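Local coordinates for protein A-adding tRNA nucleotidyltransferase (Aquifex aeolicus, PDB 4WC2) that adds the terminal adenosine to tRNAs that already end in CC, using ATP and magnesium, to complete the CCA terminus, at residues A[145-150]-A[181-186]; A[153-158]-A[193-198]. All coordinates share one frame; numbering follows the deposited sequence.

How the interactions relate
Both contacts lie in the helical part of the chain, beside the ATP-analogue site, in the catalytic piece of a longer protein. Along the chain their segments alternate: 145-150, 153-158, 181-186, 193-198. Helix 145-148 leads into helix 151-163, and helix 183-186 leads into helix 189-200. The same two chain passages therefore meet twice, with the centres about 13 Å apart. Interaction 1 is partly buried, and interaction 2 is buried. They touch directly, as Phe-146 and Leu-184 both pack on Ile-153. Both also reach the ATP analogue, interaction 1 at the adenine amino group and interaction 2 at the adenine and the triphosphate end. Together they contribute Asp-149, Arg-155 and Arg-158 to the nucleotide pocket.

Interaction 1 (A[145-150]-A[181-186]); sequences SFIEDP and LGLLKE. With APC (diphosphomethylphosphonic acid adenosyl ester), chain C; nucleotides of chain B.
Leu-183 carries most of this contact, meeting Ile-147 and Pro-150. Just before it, Gly-182 has a positive phi and closes a Schellman motif at the end of the preceding helix. CG of Leu-183 lies anti to the carbonyl carbon (chi1 -62°). From there CD1 reaches the helix 145-148, 3.7 Å from CA of Ile-147. The same methyl lies 3.9 Å from CG1 of Ile-147, and the two side chains cross obliquely. The Pro-150 ring meets Leu-183 at about a right angle. Its CG is 3.9 Å from CB of Leu-183, and its CB lies 3.6 Å from the Leu-183 carbonyl O. Leu-184 starts out turned from the other segment, yet its CD1 comes back to 4.0 Å from the O of Pro-150. It also packs on Ile-153 and on helix 218-221.

The contact is thus apolar, and the polar work is done on another side of 145-150. There Asp-149 OD2 takes a weak hydrogen bond from N6 of the ATP analogue, 2.9 Å long with an N-H...O angle of 121°. A salt bridge to Arg-191 holds the same oxygen. Asp-149 OD1 weakly caps the backbone N of Val-151. This is an adenine-recognition site: a carboxylate just before helix 151-163 meets the amino group, consistent with the protein-based choice of nucleotide in this tRNA nucleotidyltransferase family.

Interaction 2 (A[153-158]-A[193-198]); sequences ILRALR and INEIKL. With APC (diphosphomethylphosphonic acid adenosyl ester), chain C; nucleotides of chain B.
Leu-154 packs against Glu-195 and Ile-196 where two nearly parallel helices run side by side, their axes 9.9 Å apart at an angle of 9°. Its CD1 meets CG1 of Ile-196 at 3.8 Å. Tyr-212 and Ile-221 continue this apolar side.

The next residue, Arg-155, bends at chi3 (58°), which brings its guanidinium against the adenine. N7 of the ATP analogue sits 3.3 Å above the guanidinium plane, over its centre. The aliphatic part runs across Glu-195, with CG of Arg-155 3.3 Å from OE1. The NH1 of Arg-155 makes only a long salt bridge to the same OE1. Its stronger partner is Asp-105, which binds NH2. With an alanine here, Asp-105 would probably lose its charged mate and the adenine the flat group against it.

One turn on from Leu-154, Arg-158 makes the closer salt bridge, NH2 to OE1 of Glu-195 at 2.8 Å. The two flat groups are tilted 42° from each other. Leu-198 covers one face of this guanidinium, with CB 4.1 Å from NH1. O3G of the analogue lies near the plane at its edge, 3.6 Å from NH1.

Glu-195 is thus a second-shell acid for two first-shell arginines. Its buried negative charge probably offsets theirs. It probably steadies Arg-158 at the phosphate end, and Arg-155 less firmly, since that arginine leans mainly on Asp-105.

Interaction 1 (A[145-150]-A[181-186])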
ATOM      1  N   SER A 145      16.596   6.574  17.340  1.00 46.44           N
ATOM      2  CA  SER A 145      15.845   5.677  16.457  1.00 52.50           C
ATOM      3  C   SER A 145      15.667   6.201  15.030  1.00 57.09           C
ATOM      4  O   SER A 145      15.982   5.502  14.066  1.00 53.92           O
ATOM      5  CB  SER A 145      14.467   5.388  17.056  1.00 43.44           C
ATOM      6  OG  SER A 145      13.731   4.506  16.228  1.00 62.22           O
ATOM      7  N   PHE A 146      15.150   7.418  14.896  1.00 69.72           N
ATOM      8  CA  PHE A 146      14.917   7.999  13.577  1.00 49.04           C
ATOM      9  C   PHE A 146      16.224   8.336  12.867  1.00 69.68           C
ATOM     10  O   PHE A 146      16.290   8.331  11.639  1.00 64.86           O
ATOM     11  CB  PHE A 146      14.046   9.250  13.682  1.00 55.20           C
ATOM     12  CG  PHE A 146      12.618   8.963  14.041  1.00 58.57           C
ATOM     13  CD1 PHE A 146      11.817   8.221  13.190  1.00 73.43           C
ATOM     14  CD2 PHE A 146      12.073   9.442  15.220  1.00 44.41           C
ATOM     15  CE1 PHE A 146      10.501   7.955  13.509  1.00 42.46           C
ATOM     16  CE2 PHE A 146      10.758   9.181  15.547  1.00 65.16           C
ATOM     17  CZ  PHE A 146       9.970   8.435  14.690  1.00 61.63           C
ATOM     18  N   ILE A 147      17.260   8.633  13.644  1.00 57.34           N
ATOM     19  CA  ILE A 147      18.573   8.926  13.083  1.00 50.65           C
ATOM     20  C   ILE A 147      19.222   7.646  12.555  1.00 64.85           C
ATOM     21  O   ILE A 147      19.892   7.655  11.520  1.00 69.48           O
ATOM     22  CB  ILE A 147      19.496   9.591  14.126  1.00 70.74           C
ATOM     23  CG1 ILE A 147      18.934  10.955  14.539  1.00 60.56           C
ATOM     24  CG2 ILE A 147      20.913   9.743  13.584  1.00 54.58           C
ATOM     25  CD1 ILE A 147      19.688  11.611  15.679  1.00 54.34           C
ATOM     26  N   GLU A 148      19.006   6.545  13.269  1.00 57.85           N
ATOM     27  CA  GLU A 148      19.535   5.244  12.870  1.00 55.08           C
ATOM     28  C   GLU A 148      18.955   4.791  11.536  1.00 72.83           C
ATOM     29  O   GLU A 148      19.686   4.369  10.641  1.00 97.21           O
ATOM     30  CB  GLU A 148      19.247   4.192  13.946  1.00 64.41           C
ATOM     31  CG  GLU A 148      20.133   4.299  15.176  1.00109.56           C
ATOM     32  CD  GLU A 148      19.839   3.225  16.205  1.00112.92           C
ATOM     33  OE1 GLU A 148      18.826   2.511  16.050  1.00127.63           O
ATOM     34  OE2 GLU A 148      20.623   3.095  17.168  1.00122.81           O
ATOM     35  N   ASP A 149      17.636   4.876  11.414  1.00 71.52           N
ATOM     36  CA  ASP A 149      16.952   4.495  10.186  1.00 73.14           C
ATOM     37  C   ASP A 149      15.891   5.529   9.812  1.00 70.89           C
ATOM     38  O   ASP A 149      14.732   5.401  10.207  1.00 52.48           O
ATOM     39  CB  ASP A 149      16.318   3.110  10.333  1.00 67.47           C
ATOM     40  CG  ASP A 149      16.019   2.458   8.995  1.00 85.40           C
ATOM     41  OD1 ASP A 149      16.039   3.167   7.966  1.00 84.43           O
ATOM     42  OD2 ASP A 149      15.765   1.235   8.973  1.00 65.26           O
ATOM     43  N   PRO A 150      16.288   6.563   9.051  1.00 58.76           N
ATOM     44  CA  PRO A 150      15.385   7.642   8.626  1.00 55.62           C
ATOM     45  C   PRO A 150      14.118   7.139   7.931  1.00 64.83           C
ATOM     46  O   PRO A 150      13.104   7.835   7.942  1.00 71.15           O
ATOM     47  CB  PRO A 150      16.248   8.455   7.660  1.00 50.28           C
ATOM     48  CG  PRO A 150      17.637   8.228   8.141  1.00 51.32           C
ATOM     49  CD  PRO A 150      17.673   6.800   8.609  1.00 53.88           C
ATOM     50  N   LEU A 181      17.041  17.696  10.169  1.00 81.95           N
ATOM     51  CA  LEU A 181      18.444  17.383   9.917  1.00 60.65           C
ATOM     52  C   LEU A 181      18.651  16.978   8.459  1.00 70.54           C
ATOM     53  O   LEU A 181      19.784  16.837   7.999  1.00 87.46           O
ATOM     54  CB  LEU A 181      18.925  16.272  10.855  1.00 66.64           C
ATOM     55  CG  LEU A 181      19.080  16.647  12.331  1.00 59.51           C
ATOM     56  CD1 LEU A 181      19.070  15.411  13.209  1.00 62.68           C
ATOM     57  CD2 LEU A 181      20.358  17.430  12.548  1.00 62.25           C
ATOM     58  N   GLY A 182      17.547  16.799   7.741  1.00 88.84           N
ATOM     59  CA  GLY A 182      17.589  16.454   6.333  1.00 83.57           C
ATOM     60  C   GLY A 182      17.951  15.003   6.082  1.00 84.79           C
ATOM     61  O   GLY A 182      18.330  14.637   4.970  1.00 86.12           O
ATOM     62  N   LEU A 183      17.813  14.173   7.111  1.00 78.86           N
ATOM     63  CA  LEU A 183      18.185  12.763   7.021  1.00 63.52           C
ATOM     64  C   LEU A 183      17.352  12.017   5.984  1.00 85.04           C
ATOM     65  O   LEU A 183      17.734  10.941   5.523  1.00103.14           O
ATOM     66  CB  LEU A 183      18.046  12.084   8.386  1.00 71.18           C
ATOM     67  CG  LEU A 183      18.936  12.616   9.508  1.00 71.32           C
ATOM     68  CD1 LEU A 183      18.776  11.774  10.769  1.00 54.28           C
ATOM     69  CD2 LEU A 183      20.390  12.655   9.061  1.00 75.80           C
ATOM     70  N   LEU A 184      16.213  12.596   5.622  1.00 62.73           N
ATOM     71  CA  LEU A 184      15.347  12.022   4.601  1.00 78.62           C
ATOM     72  C   LEU A 184      16.048  12.003   3.245  1.00 94.81           C
ATOM     73  O   LEU A 184      15.805  11.124   2.421  1.00 75.30           O
ATOM     74  CB  LEU A 184      14.038  12.807   4.513  1.00 75.25           C
ATOM     75  CG  LEU A 184      12.759  11.976   4.448  1.00 55.15           C
ATOM     76  CD1 LEU A 184      12.710  11.007   5.613  1.00 51.21           C
ATOM     77  CD2 LEU A 184      11.540  12.880   4.455  1.00 76.79           C
ATOM     78  N   LYS A 185      16.917  12.983   3.019  1.00 89.13           N
ATOM     79  CA  LYS A 185      17.702  13.039   1.791  1.00 81.97           C
ATOM     80  C   LYS A 185      18.908  12.103   1.852  1.00 96.15           C
ATOM     81  O   LYS A 185      19.403  11.651   0.820  1.00125.36           O
ATOM     82  CB  LYS A 185      18.162  14.473   1.516  1.00 69.48           C
ATOM     83  CG  LYS A 185      17.047  15.414   1.078  1.00 87.14           C
ATOM     84  CD  LYS A 185      17.583  16.806   0.775  1.00104.18           C
ATOM     85  CE  LYS A 185      16.514  17.687   0.146  1.00131.76           C
ATOM     86  NZ  LYS A 185      16.004  17.115  -1.131  1.00132.24           N
ATOM     87  N   GLU A 186      19.376  11.819   3.065  1.00 81.69           N
ATOM     88  CA  GLU A 186      20.534  10.951   3.266  1.00 82.98           C
ATOM     89  C   GLU A 186      20.178   9.465   3.223  1.00 75.92           C
ATOM     90  O   GLU A 186      21.044   8.619   3.000  1.00101.31           O
ATOM     91  CB  GLU A 186      21.215  11.277   4.598  1.00 64.85           C
ATOM     92  CG  GLU A 186      22.436  12.173   4.480  1.00 93.82           C
ATOM     93  CD  GLU A 186      22.114  13.544   3.918  1.00132.96           C
ATOM     94  OE1 GLU A 186      20.987  14.034   4.140  1.00139.32           O
ATOM     95  OE2 GLU A 186      22.990  14.133   3.251  1.00155.27           O
TER
HETATM   96  PG  APC C 401       4.160  -4.863   6.941  1.00192.84           P
HETATM   97  O1G APC C 401       3.941  -6.358   6.915  1.00201.11           O
HETATM   98  O2G APC C 401       5.400  -4.506   6.094  1.00162.64           O
HETATM   99  O3G APC C 401       2.912  -4.154   6.352  1.00155.33           O
HETATM  100  PB  APC C 401       5.517  -4.939   9.364  1.00126.53           P
HETATM  101  O1B APC C 401       5.460  -4.226  10.715  1.00 71.85           O
HETATM  102  O2B APC C 401       5.316  -6.436   9.578  1.00132.00           O
HETATM  103  O3B APC C 401       4.389  -4.383   8.445  1.00119.74           O
HETATM  104  PA  APC C 401       8.051  -6.073   8.091  1.00173.03           P
HETATM  105  O1A APC C 401       7.060  -7.151   7.543  1.00111.97           O
HETATM  106  O2A APC C 401       9.083  -5.699   6.933  1.00 92.93           O
HETATM  107  C3A APC C 401       7.158  -4.572   8.582  1.00 95.27           C
HETATM  108  O5' APC C 401       8.880  -6.666   9.322  1.00 91.31           O
HETATM  109  C5' APC C 401       8.325  -6.640  10.579  1.00 96.86           C
HETATM  110  C4' APC C 401       9.411  -6.493  11.592  1.00100.69           C
HETATM  111  O4' APC C 401      10.466  -5.976  11.031  1.00109.74           O
HETATM  112  C3' APC C 401       8.931  -5.512  12.811  1.00 81.20           C
HETATM  113  O3' APC C 401       9.374  -6.087  14.145  1.00110.06           O
HETATM  114  C2' APC C 401       9.449  -4.437  12.631  1.00117.21           C
HETATM  115  O2' APC C 401       9.832  -3.791  13.971  1.00128.96           O
HETATM  116  C1' APC C 401      10.779  -4.759  11.786  1.00 87.34           C
HETATM  117  N9  APC C 401      11.073  -3.762  10.972  1.00 74.28           N
HETATM  118  C8  APC C 401      10.696  -3.447   9.694  1.00 67.05           C
HETATM  119  N7  APC C 401      11.340  -2.306   9.410  1.00 98.86           N
HETATM  120  C5  APC C 401      12.094  -1.951  10.503  1.00 78.53           C
HETATM  121  C6  APC C 401      12.958  -0.884  10.794  1.00 58.53           C
HETATM  122  N6  APC C 401      13.234   0.168   9.856  1.00 98.44           N
HETATM  123  N1  APC C 401      13.606  -0.714  11.937  1.00 79.70           N
HETATM  124  C2  APC C 401      13.407  -1.670  12.905  1.00 86.46           C
HETATM  125  N3  APC C 401      12.560  -2.744  12.663  1.00 82.30           N
HETATM  126  C4  APC C 401      11.923  -2.871  11.477  1.00 65.56           C
ATOM    127  P     C B  75      15.486  -9.340   5.374  1.00241.90           P
ATOM    128  OP1   C B  75      16.231 -10.351   4.580  1.00236.27           O
ATOM    129  OP2   C B  75      14.583  -9.794   6.463  1.00240.19           O
ATOM    130  O5'   C B  75      16.544  -8.315   5.987  1.00233.96           O
ATOM    131  C5'   C B  75      16.274  -6.921   6.022  1.00234.41           C
ATOM    132  C4'   C B  75      14.999  -6.626   6.772  1.00229.01           C
ATOM    133  O4'   C B  75      15.292  -6.383   8.169  1.00228.64           O
ATOM    134  C3'   C B  75      14.234  -5.389   6.337  1.00225.42           C
ATOM    135  O3'   C B  75      13.459  -5.601   5.170  1.00221.83           O
ATOM    136  C2'   C B  75      13.402  -5.062   7.574  1.00221.50           C
ATOM    137  O2'   C B  75      12.247  -5.885   7.630  1.00214.62           O
ATOM    138  C1'   C B  75      14.351  -5.476   8.705  1.00224.96           C
ATOM    139  N1    C B  75      15.070  -4.324   9.301  1.00228.73           N
ATOM    140  C2    C B  75      15.215  -4.308  10.690  1.00222.41           C
ATOM    141  O2    C B  75      14.766  -5.259  11.347  1.00208.85           O
ATOM    142  N3    C B  75      15.859  -3.274  11.280  1.00227.06           N
ATOM    143  C4    C B  75      16.334  -2.272  10.538  1.00233.55           C
ATOM    144  N4    C B  75      16.958  -1.271  11.163  1.00235.07           N
ATOM    145  C5    C B  75      16.189  -2.252   9.122  1.00236.80           C
ATOM    146  C6    C B  75      15.554  -3.284   8.554  1.00234.50           C
TER

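Interaction 2 (A[153-158]-A[193-198])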
ATOM      1  N   ILE A 153      10.868   7.276   9.765  1.00 66.66           N
ATOM      2  CA  ILE A 153      10.099   8.519   9.728  1.00 49.60           C
ATOM      3  C   ILE A 153       8.806   8.316   8.956  1.00 57.45           C
ATOM      4  O   ILE A 153       7.729   8.693   9.419  1.00 51.15           O
ATOM      5  CB  ILE A 153      10.887   9.679   9.083  1.00 53.12           C
ATOM      6  CG1 ILE A 153      12.111  10.040   9.927  1.00 61.53           C
ATOM      7  CG2 ILE A 153       9.996  10.901   8.902  1.00 46.76           C
ATOM      8  CD1 ILE A 153      12.988  11.095   9.292  1.00 48.46           C
ATOM      9  N   LEU A 154       8.919   7.695   7.785  1.00 45.44           N
ATOM     10  CA  LEU A 154       7.739   7.365   7.004  1.00 55.45           C
ATOM     11  C   LEU A 154       6.923   6.299   7.721  1.00 54.33           C
ATOM     12  O   LEU A 154       5.718   6.471   7.936  1.00 57.25           O
ATOM     13  CB  LEU A 154       8.126   6.891   5.602  1.00 45.60           C
ATOM     14  CG  LEU A 154       8.816   7.922   4.708  1.00 58.07           C
ATOM     15  CD1 LEU A 154       8.873   7.433   3.271  1.00 76.71           C
ATOM     16  CD2 LEU A 154       8.115   9.265   4.787  1.00 65.97           C
ATOM     17  N   ARG A 155       7.598   5.222   8.119  1.00 42.11           N
ATOM     18  CA  ARG A 155       6.942   4.061   8.717  1.00 55.34           C
ATOM     19  C   ARG A 155       5.994   4.458   9.838  1.00 48.87           C
ATOM     20  O   ARG A 155       4.813   4.091   9.814  1.00 47.49           O
ATOM     21  CB  ARG A 155       7.984   3.065   9.239  1.00 40.19           C
ATOM     22  CG  ARG A 155       8.687   2.275   8.134  1.00 63.78           C
ATOM     23  CD  ARG A 155       9.723   1.291   8.672  1.00 90.75           C
ATOM     24  NE  ARG A 155       9.153   0.325   9.607  1.00 39.15           N
ATOM     25  CZ  ARG A 155       8.449  -0.742   9.243  1.00 73.14           C
ATOM     26  NH1 ARG A 155       8.217  -0.976   7.960  1.00 88.96           N
ATOM     27  NH2 ARG A 155       7.967  -1.572  10.161  1.00 42.45           N
ATOM     28  N   ALA A 156       6.504   5.251  10.779  1.00 40.30           N
ATOM     29  CA  ALA A 156       5.703   5.719  11.906  1.00 72.46           C
ATOM     30  C   ALA A 156       4.391   6.294  11.403  1.00 58.68           C
ATOM     31  O   ALA A 156       3.309   5.808  11.760  1.00 87.42           O
ATOM     32  CB  ALA A 156       6.461   6.759  12.708  1.00 40.56           C
ATOM     33  N   LEU A 157       4.506   7.273  10.511  1.00 41.82           N
ATOM     34  CA  LEU A 157       3.344   7.956   9.972  1.00 58.44           C
ATOM     35  C   LEU A 157       2.377   6.935   9.401  1.00 64.57           C
ATOM     36  O   LEU A 157       1.185   6.950   9.724  1.00 59.52           O
ATOM     37  CB  LEU A 157       3.761   8.971   8.905  1.00 54.77           C
ATOM     38  CG  LEU A 157       4.801   9.995   9.367  1.00 54.56           C
ATOM     39  CD1 LEU A 157       5.124  11.005   8.272  1.00 46.36           C
ATOM     40  CD2 LEU A 157       4.340  10.689  10.642  1.00 44.63           C
ATOM     41  N   ARG A 158       2.917   6.014   8.603  1.00 54.43           N
ATOM     42  CA  ARG A 158       2.101   4.999   7.952  1.00 63.16           C
ATOM     43  C   ARG A 158       1.276   4.268   8.994  1.00 69.29           C
ATOM     44  O   ARG A 158       0.052   4.175   8.877  1.00 59.36           O
ATOM     45  CB  ARG A 158       2.970   4.014   7.167  1.00 71.58           C
ATOM     46  CG  ARG A 158       2.176   2.947   6.427  1.00 63.90           C
ATOM     47  CD  ARG A 158       3.057   2.185   5.451  1.00 61.39           C
ATOM     48  NE  ARG A 158       4.183   1.544   6.124  1.00 73.18           N
ATOM     49  CZ  ARG A 158       4.270   0.240   6.363  1.00 54.65           C
ATOM     50  NH1 ARG A 158       3.302  -0.578   5.971  1.00 62.85           N
ATOM     51  NH2 ARG A 158       5.334  -0.248   6.987  1.00 57.27           N
ATOM     52  N   ILE A 193      11.306   4.987  -1.232  1.00 76.02           N
ATOM     53  CA  ILE A 193      10.349   4.754  -2.309  1.00 93.95           C
ATOM     54  C   ILE A 193       9.500   3.521  -2.004  1.00 82.23           C
ATOM     55  O   ILE A 193       8.285   3.539  -2.190  1.00 88.24           O
ATOM     56  CB  ILE A 193      11.062   4.589  -3.676  1.00 59.23           C
ATOM     57  CG1 ILE A 193      11.120   5.927  -4.417  1.00 75.78           C
ATOM     58  CG2 ILE A 193      10.343   3.579  -4.555  1.00 71.90           C
ATOM     59  CD1 ILE A 193      11.868   7.018  -3.684  1.00 91.68           C
ATOM     60  N   ASN A 194      10.140   2.468  -1.506  1.00 64.23           N
ATOM     61  CA  ASN A 194       9.443   1.237  -1.157  1.00 76.74           C
ATOM     62  C   ASN A 194       8.450   1.455  -0.019  1.00 86.09           C
ATOM     63  O   ASN A 194       7.356   0.885  -0.018  1.00 76.14           O
ATOM     64  CB  ASN A 194      10.447   0.147  -0.780  1.00 74.90           C
ATOM     65  CG  ASN A 194       9.810  -1.224  -0.680  1.00 99.69           C
ATOM     66  OD1 ASN A 194       9.512  -1.707   0.414  1.00104.35           O
ATOM     67  ND2 ASN A 194       9.599  -1.862  -1.827  1.00104.08           N
ATOM     68  N   GLU A 195       8.834   2.282   0.947  1.00 57.21           N
ATOM     69  CA  GLU A 195       7.945   2.622   2.051  1.00 47.30           C
ATOM     70  C   GLU A 195       6.717   3.371   1.537  1.00 71.69           C
ATOM     71  O   GLU A 195       5.596   3.123   1.983  1.00 65.02           O
ATOM     72  CB  GLU A 195       8.674   3.462   3.100  1.00 57.11           C
ATOM     73  CG  GLU A 195       8.591   2.893   4.505  1.00 69.47           C
ATOM     74  CD  GLU A 195       7.166   2.611   4.941  1.00 63.82           C
ATOM     75  OE1 GLU A 195       6.913   1.502   5.458  1.00 79.39           O
ATOM     76  OE2 GLU A 195       6.299   3.497   4.774  1.00 77.81           O
ATOM     77  N   ILE A 196       6.935   4.285   0.597  1.00 50.14           N
ATOM     78  CA  ILE A 196       5.834   5.029  -0.012  1.00 84.12           C
ATOM     79  C   ILE A 196       4.904   4.092  -0.787  1.00 87.80           C
ATOM     80  O   ILE A 196       3.674   4.211  -0.712  1.00 58.87           O
ATOM     81  CB  ILE A 196       6.360   6.136  -0.945  1.00 72.60           C
ATOM     82  CG1 ILE A 196       7.165   7.161  -0.141  1.00 53.22           C
ATOM     83  CG2 ILE A 196       5.211   6.818  -1.671  1.00 71.81           C
ATOM     84  CD1 ILE A 196       7.758   8.268  -0.976  1.00 71.47           C
ATOM     85  N   LYS A 197       5.504   3.157  -1.521  1.00 87.96           N
ATOM     86  CA  LYS A 197       4.759   2.129  -2.240  1.00 83.51           C
ATOM     87  C   LYS A 197       3.889   1.333  -1.276  1.00 71.38           C
ATOM     88  O   LYS A 197       2.739   1.019  -1.580  1.00 68.44           O
ATOM     89  CB  LYS A 197       5.707   1.187  -2.989  1.00 83.19           C
ATOM     90  CG  LYS A 197       6.461   1.835  -4.139  1.00 83.94           C
ATOM     91  CD  LYS A 197       7.420   0.862  -4.806  1.00 80.62           C
ATOM     92  CE  LYS A 197       6.675  -0.259  -5.510  1.00118.28           C
ATOM     93  NZ  LYS A 197       7.608  -1.203  -6.189  1.00131.12           N
ATOM     94  N   LEU A 198       4.447   1.014  -0.113  1.00 82.35           N
ATOM     95  CA  LEU A 198       3.694   0.326   0.928  1.00 76.77           C
ATOM     96  C   LEU A 198       2.543   1.193   1.411  1.00 75.84           C
ATOM     97  O   LEU A 198       1.449   0.697   1.681  1.00 84.81           O
ATOM     98  CB  LEU A 198       4.600  -0.044   2.103  1.00 64.99           C
ATOM     99  CG  LEU A 198       5.605  -1.172   1.868  1.00 75.77           C
ATOM    100  CD1 LEU A 198       6.423  -1.426   3.123  1.00 88.05           C
ATOM    101  CD2 LEU A 198       4.883  -2.433   1.430  1.00 91.80           C
TER
HETATM  102  PG  APC C 401       4.160  -4.863   6.941  1.00192.84           P
HETATM  103  O1G APC C 401       3.941  -6.358   6.915  1.00201.11           O
HETATM  104  O2G APC C 401       5.400  -4.506   6.094  1.00162.64           O
HETATM  105  O3G APC C 401       2.912  -4.154   6.352  1.00155.33           O
HETATM  106  PB  APC C 401       5.517  -4.939   9.364  1.00126.53           P
HETATM  107  O1B APC C 401       5.460  -4.226  10.715  1.00 71.85           O
HETATM  108  O2B APC C 401       5.316  -6.436   9.578  1.00132.00           O
HETATM  109  O3B APC C 401       4.389  -4.383   8.445  1.00119.74           O
HETATM  110  PA  APC C 401       8.051  -6.073   8.091  1.00173.03           P
HETATM  111  O1A APC C 401       7.060  -7.151   7.543  1.00111.97           O
HETATM  112  O2A APC C 401       9.083  -5.699   6.933  1.00 92.93           O
HETATM  113  C3A APC C 401       7.158  -4.572   8.582  1.00 95.27           C
HETATM  114  O5' APC C 401       8.880  -6.666   9.322  1.00 91.31           O
HETATM  115  C5' APC C 401       8.325  -6.640  10.579  1.00 96.86           C
HETATM  116  C4' APC C 401       9.411  -6.493  11.592  1.00100.69           C
HETATM  117  O4' APC C 401      10.466  -5.976  11.031  1.00109.74           O
HETATM  118  C3' APC C 401       8.931  -5.512  12.811  1.00 81.20           C
HETATM  119  O3' APC C 401       9.374  -6.087  14.145  1.00110.06           O
HETATM  120  C2' APC C 401       9.449  -4.437  12.631  1.00117.21           C
HETATM  121  O2' APC C 401       9.832  -3.791  13.971  1.00128.96           O
HETATM  122  C1' APC C 401      10.779  -4.759  11.786  1.00 87.34           C
HETATM  123  N9  APC C 401      11.073  -3.762  10.972  1.00 74.28           N
HETATM  124  C8  APC C 401      10.696  -3.447   9.694  1.00 67.05           C
HETATM  125  N7  APC C 401      11.340  -2.306   9.410  1.00 98.86           N
HETATM  126  C5  APC C 401      12.094  -1.951  10.503  1.00 78.53           C
HETATM  127  C6  APC C 401      12.958  -0.884  10.794  1.00 58.53           C
HETATM  128  N6  APC C 401      13.234   0.168   9.856  1.00 98.44           N
HETATM  129  N1  APC C 401      13.606  -0.714  11.937  1.00 79.70           N
HETATM  130  C2  APC C 401      13.407  -1.670  12.905  1.00 86.46           C
HETATM  131  N3  APC C 401      12.560  -2.744  12.663  1.00 82.30           N
HETATM  132  C4  APC C 401      11.923  -2.871  11.477  1.00 65.56           C
ATOM    133  P     G B   2       3.416  -9.154  -5.621  1.00215.30           P
ATOM    134  OP1   G B   2       1.964  -8.846  -5.660  1.00200.83           O
ATOM    135  OP2   G B   2       3.980 -10.163  -6.554  1.00216.47           O
ATOM    136  O5'   G B   2       4.209  -7.787  -5.830  1.00178.37           O
ATOM    137  C5'   G B   2       3.729  -6.573  -5.271  1.00161.71           C
ATOM    138  C4'   G B   2       4.486  -5.381  -5.802  1.00169.70           C
ATOM    139  O4'   G B   2       5.874  -5.449  -5.381  1.00186.34           O
ATOM    140  C3'   G B   2       4.567  -5.257  -7.316  1.00174.38           C
ATOM    141  O3'   G B   2       3.398  -4.704  -7.895  1.00182.38           O
ATOM    142  C2'   G B   2       5.811  -4.403  -7.509  1.00178.62           C
ATOM    143  O2'   G B   2       5.528  -3.036  -7.244  1.00189.46           O
ATOM    144  C1'   G B   2       6.711  -4.933  -6.395  1.00184.28           C
ATOM    145  N9    G B   2       7.585  -6.021  -6.873  1.00190.53           N
ATOM    146  C8    G B   2       7.396  -7.365  -6.671  1.00195.17           C
ATOM    147  N7    G B   2       8.326  -8.101  -7.211  1.00199.37           N
ATOM    148  C5    G B   2       9.183  -7.188  -7.807  1.00204.53           C
ATOM    149  C6    G B   2      10.377  -7.401  -8.542  1.00216.63           C
ATOM    150  O6    G B   2      10.925  -8.474  -8.820  1.00217.79           O
ATOM    151  N1    G B   2      10.937  -6.202  -8.970  1.00223.49           N
ATOM    152  C2    G B   2      10.417  -4.956  -8.722  1.00220.06           C
ATOM    153  N2    G B   2      11.109  -3.923  -9.224  1.00226.87           N
ATOM    154  N3    G B   2       9.302  -4.743  -8.036  1.00207.76           N
ATOM    155  C4    G B   2       8.742  -5.896  -7.610  1.00200.81           C
TER